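Local coordinates for protein HIAXHD3 (Humicola insolens, PDB 3ZXJ) that hydrolyses arabinofuranosyl side chains, probably of arabinoxylan, as a family 43 glycoside hydrolase used as a scaffold for introducing endo-xylanase activity, at residues A[16-21]-A[271-276]; A[85-90]-A[193-198]. All coordinates share one frame; numbering follows the deposited sequence.

Interaction 1. Residues A[16-21]-A[271-276]. With BTB (2-[bis-(2-hydroxy-ethyl)-amino]-2-hydroxymethyl-propane-1,3-diol), chain C.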
loop_
_atom_site.group_PDB
_atom_site.type_symbol
_atom_site.label_atom_id
_atom_site.label_comp_id
_atom_site.label_asym_id
_atom_site.label_seq_id
_atom_site.Cartn_x
_atom_site.Cartn_y
_atom_site.Cartn_z
ATOM N N ASP A 16 -1.784 5.345 -2.023
ATOM C CA ASP A 16 -0.879 5.076 -0.922
ATOM C C ASP A 16 -0.090 3.776 -1.119
ATOM O O ASP A 16 -0.591 2.705 -0.831
ATOM C CB ASP A 16 -1.729 5.001 0.359
ATOM C CG ASP A 16 -0.912 4.694 1.598
ATOM O OD1 ASP A 16 0.219 5.179 1.707
ATOM O OD2 ASP A 16 -1.427 3.968 2.478
ATOM N N HIS A 17 1.171 3.903 -1.535
ATOM C CA HIS A 17 2.086 2.778 -1.769
ATOM C C HIS A 17 3.449 3.118 -1.200
ATOM O O HIS A 17 4.383 3.426 -1.942
ATOM C CB HIS A 17 2.147 2.415 -3.268
ATOM C CG HIS A 17 1.026 1.483 -3.713
ATOM N ND1 HIS A 17 1.021 0.162 -3.401
ATOM C CD2 HIS A 17 -0.134 1.719 -4.454
ATOM C CE1 HIS A 17 -0.070 -0.418 -3.926
ATOM N NE2 HIS A 17 -0.783 0.542 -4.577
ATOM N N PRO A 18 3.581 3.070 0.147
ATOM C CA PRO A 18 4.753 3.578 0.829
ATOM C C PRO A 18 5.939 2.600 0.812
ATOM O O PRO A 18 5.776 1.442 0.463
ATOM C CB PRO A 18 4.258 3.732 2.278
ATOM C CG PRO A 18 3.228 2.643 2.446
ATOM C CD PRO A 18 2.531 2.644 1.095
ATOM N N ASP A 19 7.113 3.109 1.196
ATOM C CA ASP A 19 8.323 2.297 1.436
ATOM C C ASP A 19 8.740 1.539 0.174
ATOM O O ASP A 19 9.206 0.388 0.228
ATOM C CB ASP A 19 8.121 1.324 2.617
ATOM C CG ASP A 19 7.850 2.044 3.928
ATOM O OD1 ASP A 19 8.442 3.127 4.120
ATOM O OD2 ASP A 19 7.029 1.539 4.748
ATOM N N LEU A 20 8.582 2.213 -0.963
ATOM C CA LEU A 20 8.715 1.560 -2.244
ATOM C C LEU A 20 10.114 1.008 -2.519
ATOM O O LEU A 20 11.138 1.562 -2.083
ATOM C CB LEU A 20 8.270 2.505 -3.367
ATOM C CG LEU A 20 9.147 3.735 -3.650
ATOM C CD1 LEU A 20 10.171 3.383 -4.734
ATOM C CD2 LEU A 20 8.293 4.919 -4.111
ATOM N N GLU A 21 10.131 -0.111 -3.227
ATOM C CA GLU A 21 11.330 -0.597 -3.884
ATOM C C GLU A 21 10.994 -0.685 -5.379
ATOM O O GLU A 21 9.920 -1.158 -5.731
ATOM C CB GLU A 21 11.715 -1.962 -3.326
ATOM C CG GLU A 21 12.755 -2.701 -4.145
ATOM C CD GLU A 21 14.107 -2.736 -3.481
ATOM O OE1 GLU A 21 14.190 -3.322 -2.399
ATOM O OE2 GLU A 21 15.078 -2.210 -4.043
ATOM N N GLY A 271 -4.181 11.345 2.295
ATOM C CA GLY A 271 -4.244 10.283 1.289
ATOM C C GLY A 271 -3.270 9.125 1.506
ATOM O O GLY A 271 -3.584 7.959 1.171
ATOM N N GLY A 272 -2.105 9.425 2.077
ATOM C CA GLY A 272 -1.100 8.398 2.317
ATOM C C GLY A 272 0.168 8.867 1.646
ATOM O O GLY A 272 0.329 10.075 1.405
ATOM N N ARG A 273 1.042 7.923 1.314
ATOM C CA ARG A 273 2.374 8.258 0.797
ATOM C C ARG A 273 2.462 7.781 -0.627
ATOM O O ARG A 273 2.277 6.608 -0.903
ATOM C CB ARG A 273 3.456 7.631 1.672
ATOM C CG ARG A 273 3.414 8.196 3.081
ATOM C CD ARG A 273 4.448 7.572 3.994
ATOM N NE ARG A 273 3.986 6.281 4.493
ATOM C CZ ARG A 273 4.774 5.423 5.127
ATOM N NH1 ARG A 273 6.050 5.741 5.334
ATOM N NH2 ARG A 273 4.294 4.250 5.543
ATOM N N ILE A 274 2.758 8.706 -1.532
ATOM C CA ILE A 274 2.526 8.487 -2.966
ATOM C C ILE A 274 3.794 8.790 -3.767
ATOM O O ILE A 274 4.534 9.732 -3.425
ATOM C CB ILE A 274 1.343 9.362 -3.475
ATOM C CG1 ILE A 274 1.672 10.870 -3.392
ATOM C CG2 ILE A 274 0.080 9.084 -2.656
ATOM C CD1 ILE A 274 0.533 11.754 -3.884
ATOM N N PRO A 275 4.055 8.006 -4.832
ATOM C CA PRO A 275 5.312 8.107 -5.582
ATOM C C PRO A 275 5.424 9.333 -6.504
ATOM O O PRO A 275 4.456 9.707 -7.174
ATOM C CB PRO A 275 5.328 6.807 -6.419
ATOM C CG PRO A 275 3.863 6.437 -6.588
ATOM C CD PRO A 275 3.192 6.899 -5.318
ATOM N N VAL A 276 6.621 9.925 -6.506
ATOM C CA VAL A 276 7.037 10.980 -7.451
ATOM C C VAL A 276 8.365 10.560 -8.093
ATOM O O VAL A 276 9.139 9.806 -7.507
ATOM C CB VAL A 276 7.169 12.347 -6.755
ATOM C CG1 VAL A 276 5.800 12.782 -6.211
ATOM C CG2 VAL A 276 8.224 12.274 -5.646
HETATM C C1 BTB C . 10.247 5.621 9.105
HETATM O O1 BTB C . 9.103 6.058 9.834
HETATM C C2 BTB C . 9.952 4.600 7.992
HETATM C C3 BTB C . 9.049 5.146 6.862
HETATM O O3 BTB C . 9.548 6.339 6.249
HETATM C C4 BTB C . 11.337 4.228 7.445
HETATM O O4 BTB C . 11.276 3.215 6.440
HETATM N N BTB C . 9.288 3.352 8.499
HETATM C C5 BTB C . 7.867 3.563 8.854
HETATM C C6 BTB C . 6.993 2.596 8.046
HETATM O O6 BTB C . 6.733 3.206 6.774
HETATM C C7 BTB C . 10.009 2.634 9.580
HETATM C C8 BTB C . 9.903 1.110 9.398
HETATM O O8 BTB C . 10.063 0.778 8.005
HETATM O O HOH W 1 -4.386 6.654 -1.251
HETATM O O HOH W 2 1.569 5.004 4.059
#
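Pro18 sets its CB over one face of the Arg273 guanidinium, 3.1 Å above the plane and displaced toward the rim. Pro18 CB is 3.3 Å from Arg273 NH2, and the two side chains cross at about a right angle. A bend at chi3 (-81°) turns the guanidinium so that NH1 and NH2 both donate to O6 of the bound buffer molecule BTB, which sits at the edge of the group; the bond from Arg273 NH2 to BTB O6 is 2.9 Å long. The same hydroxyl donates to Asp19 OD2, which also bonds Ser34. Asp19 OD1 lies 3.7 Å from Arg273 NH1 and well out of the guanidinium plane, making a long salt bridge of charge alone. At the other end of the arginine, Asp16 takes the backbone Arg273 N on OD1 at 2.9 Å and 176°, the donor standing above the carboxylate plane. With CG anti to the backbone N (chi1 179°), Asp16 OD1 is brought to that N-H, while OD2 bonds Gly507 N. One water links OD1 to Arg273 NE. His17 N donates to Arg273 O, and Asp16 OD1 lies 3.5 Å from Gly272 CA. Leu20 CD2 meets Pro275 CB at 4.2 Å. The loop leading into strand 21-25 thus packs on strand 273-282, joining the first and last blades of the five-bladed beta-propeller characteristic of family 43, with strand 260-267 alongside.

Interaction 2. Residues A[85-90]-A[193-198]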
loop_
_atom_site.group_PDB
_atom_site.type_symbol
_atom_site.label_atom_id
_atom_site.label_comp_id
_atom_site.label_asym_id
_atom_site.label_seq_id
_atom_site.Cartn_x
_atom_site.Cartn_y
_atom_site.Cartn_z
ATOM N N ALA A 85 8.950 -1.257 6.040
ATOM C CA ALA A 85 9.765 -1.205 4.844
ATOM C C ALA A 85 10.485 -2.556 4.624
ATOM O O ALA A 85 11.108 -3.129 5.535
ATOM C CB ALA A 85 10.742 -0.034 4.895
ATOM N N SER A 86 10.325 -3.081 3.412
ATOM C CA SER A 86 10.811 -4.411 3.081
ATOM C C SER A 86 11.531 -4.309 1.735
ATOM O O SER A 86 11.860 -3.196 1.299
ATOM C CB SER A 86 9.618 -5.388 3.039
ATOM O OG SER A 86 8.948 -5.346 4.300
ATOM N N THR A 87 11.784 -5.441 1.088
ATOM C CA THR A 87 12.571 -5.440 -0.145
ATOM C C THR A 87 12.172 -6.572 -1.112
ATOM O O THR A 87 11.732 -7.639 -0.695
ATOM C CB THR A 87 14.095 -5.428 0.180
ATOM O OG1 THR A 87 14.852 -5.239 -1.022
ATOM C CG2 THR A 87 14.546 -6.693 0.901
ATOM N N LEU A 88 12.309 -6.320 -2.404
ATOM C CA LEU A 88 12.001 -7.319 -3.427
ATOM C C LEU A 88 12.996 -7.197 -4.555
ATOM O O LEU A 88 13.293 -6.082 -4.995
ATOM C CB LEU A 88 10.592 -7.054 -3.993
ATOM C CG LEU A 88 10.090 -7.972 -5.113
ATOM C CD1 LEU A 88 9.777 -9.340 -4.506
ATOM C CD2 LEU A 88 8.849 -7.381 -5.781
ATOM N N ARG A 89 13.510 -8.336 -5.027
ATOM C CA ARG A 89 14.309 -8.377 -6.256
ATOM C C ARG A 89 13.983 -9.625 -7.069
ATOM O O ARG A 89 13.503 -10.612 -6.521
ATOM C CB ARG A 89 15.813 -8.337 -5.957
ATOM C CG ARG A 89 16.349 -7.016 -5.381
ATOM C CD ARG A 89 16.329 -5.869 -6.393
ATOM N NE ARG A 89 16.469 -4.545 -5.775
ATOM C CZ ARG A 89 17.613 -3.842 -5.717
ATOM N NH1 ARG A 89 18.746 -4.331 -6.228
ATOM N NH2 ARG A 89 17.615 -2.631 -5.158
ATOM N N TYR A 90 14.283 -9.594 -8.368
ATOM C CA TYR A 90 14.125 -10.769 -9.229
ATOM C C TYR A 90 15.463 -11.463 -9.480
ATOM O O TYR A 90 16.416 -10.829 -9.950
ATOM C CB TYR A 90 13.514 -10.357 -10.566
ATOM C CG TYR A 90 13.406 -11.478 -11.586
ATOM C CD1 TYR A 90 12.570 -12.586 -11.373
ATOM C CD2 TYR A 90 14.125 -11.415 -12.773
ATOM C CE1 TYR A 90 12.465 -13.597 -12.321
ATOM C CE2 TYR A 90 14.029 -12.409 -13.724
ATOM C CZ TYR A 90 13.192 -13.498 -13.504
ATOM O OH TYR A 90 13.129 -14.487 -14.474
ATOM N N GLY A 193 15.923 3.165 5.862
ATOM C CA GLY A 193 15.307 3.060 4.527
ATOM C C GLY A 193 16.213 2.534 3.425
ATOM O O GLY A 193 16.055 2.908 2.238
ATOM N N ALA A 194 17.170 1.683 3.790
ATOM C CA ALA A 194 18.149 1.144 2.815
ATOM C C ALA A 194 17.573 0.499 1.533
ATOM O O ALA A 194 16.598 -0.293 1.581
ATOM C CB ALA A 194 19.107 0.164 3.495
ATOM N N ARG A 195 18.189 0.874 0.406
ATOM C CA ARG A 195 18.057 0.213 -0.892
ATOM C C ARG A 195 19.498 0.062 -1.411
ATOM O O ARG A 195 20.297 0.996 -1.293
ATOM C CB ARG A 195 17.242 1.102 -1.852
ATOM C CG ARG A 195 15.873 1.528 -1.285
ATOM C CD ARG A 195 14.953 0.441 -1.666
ATOM N NE ARG A 195 13.589 0.387 -1.090
ATOM C CZ ARG A 195 13.215 -0.521 -0.196
ATOM N NH1 ARG A 195 14.131 -1.299 0.401
ATOM N NH2 ARG A 195 11.944 -0.627 0.141
HETATM N N MSE A 196 19.835 -1.090 -1.992
HETATM C CA MSE A 196 21.225 -1.415 -2.331
HETATM C C MSE A 196 21.348 -1.782 -3.777
HETATM O O MSE A 196 20.462 -2.449 -4.341
HETATM C CB MSE A 196 21.686 -2.589 -1.453
HETATM C CG MSE A 196 23.178 -2.830 -1.605
HETATM SE SE MSE A 196 23.831 -4.169 -0.301
HETATM C CE MSE A 196 25.744 -4.083 -0.724
ATOM N N TYR A 197 22.426 -1.322 -4.409
ATOM C CA TYR A 197 22.604 -1.454 -5.861
ATOM C C TYR A 197 24.044 -1.765 -6.212
ATOM O O TYR A 197 24.956 -1.377 -5.487
ATOM C CB TYR A 197 22.240 -0.150 -6.579
ATOM C CG TYR A 197 20.866 0.354 -6.220
ATOM C CD1 TYR A 197 19.729 -0.123 -6.900
ATOM C CD2 TYR A 197 20.686 1.274 -5.168
ATOM C CE1 TYR A 197 18.453 0.329 -6.551
ATOM C CE2 TYR A 197 19.411 1.733 -4.824
ATOM C CZ TYR A 197 18.311 1.256 -5.512
ATOM O OH TYR A 197 17.060 1.713 -5.158
ATOM N N LYS A 198 24.215 -2.439 -7.350
ATOM C CA LYS A 198 25.500 -2.640 -7.956
ATOM C C LYS A 198 25.413 -1.934 -9.296
ATOM O O LYS A 198 24.606 -2.309 -10.147
ATOM C CB LYS A 198 25.774 -4.145 -8.148
ATOM C CG LYS A 198 27.035 -4.484 -8.947
ATOM C CD LYS A 198 28.318 -4.124 -8.201
ATOM C CE LYS A 198 29.560 -4.752 -8.849
ATOM N NZ LYS A 198 29.456 -6.241 -9.027
#
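Arg195 and Arg89 reach across between the segments in opposite senses, each giving two N-H groups to one backbone carbonyl. Arg195 NH2 bonds Ser86 O at 2.8 Å, nearly in line with the C=O bond (166° at the oxygen), and NH1 adds a weak bond to the same oxygen. NH1 also bonds weakly back to Ala194 O, while NE and NH2 bond the carbonyls of Leu20 and Asp19. With an alanine here, Ser86 O and the carbonyls of Asp19 and Leu20 would probably lose these donors, leaving 85-90, 193-198 and the 16-21 loop less tied together. In the other direction Arg89 NH2 bonds Met196 O at 3.0 Å, the donor tilted 28° from the carbonyl plane; NH1 is weakly bonded to that oxygen. A bend at chi2 helps carry the guanidinium over, and its stronger partner is the carboxylate of Glu21. Packing is slight by comparison. Arg89 NH2 comes obliquely to within 3.4 Å of Tyr197 CE1, and Thr87 CB lies 4.1 Å from Arg195 NH1. The axes of 87-90 and 193-198 are 9.3 Å apart and 17° from parallel, without a backbone bond between them; side chains span the gap. Strands 87-91 and 192-199 are the first strands of two propeller blades, and 145-148, first strand of the blade between them in sequence, touches both Arg89 and Met196.

How the interactions relate
Interaction 2 falls within the span of chain between 16-21 and 271-276, and the centres of the two contacts are about 15 Å apart. Glu21, which has no contact with 271-276, joins them: its OE2 forms a salt bridge with Arg89 NH2 at 2.8 Å, and its OE1 is 2.5 Å from Thr87 OG1, a probable hydrogen bond. Both contacts border the BTB site. Interaction 1 supplies Asp19 and Arg273, whereas Ala85 N, at the start of segment 85-90, bonds the same molecule; Asp143 and Gln249 also bond it. Asp19 OD2 packs 3.6 Å from Ala85 N. This siting is consistent with BTB occupying the sugar-binding pocket of a family 43 propeller.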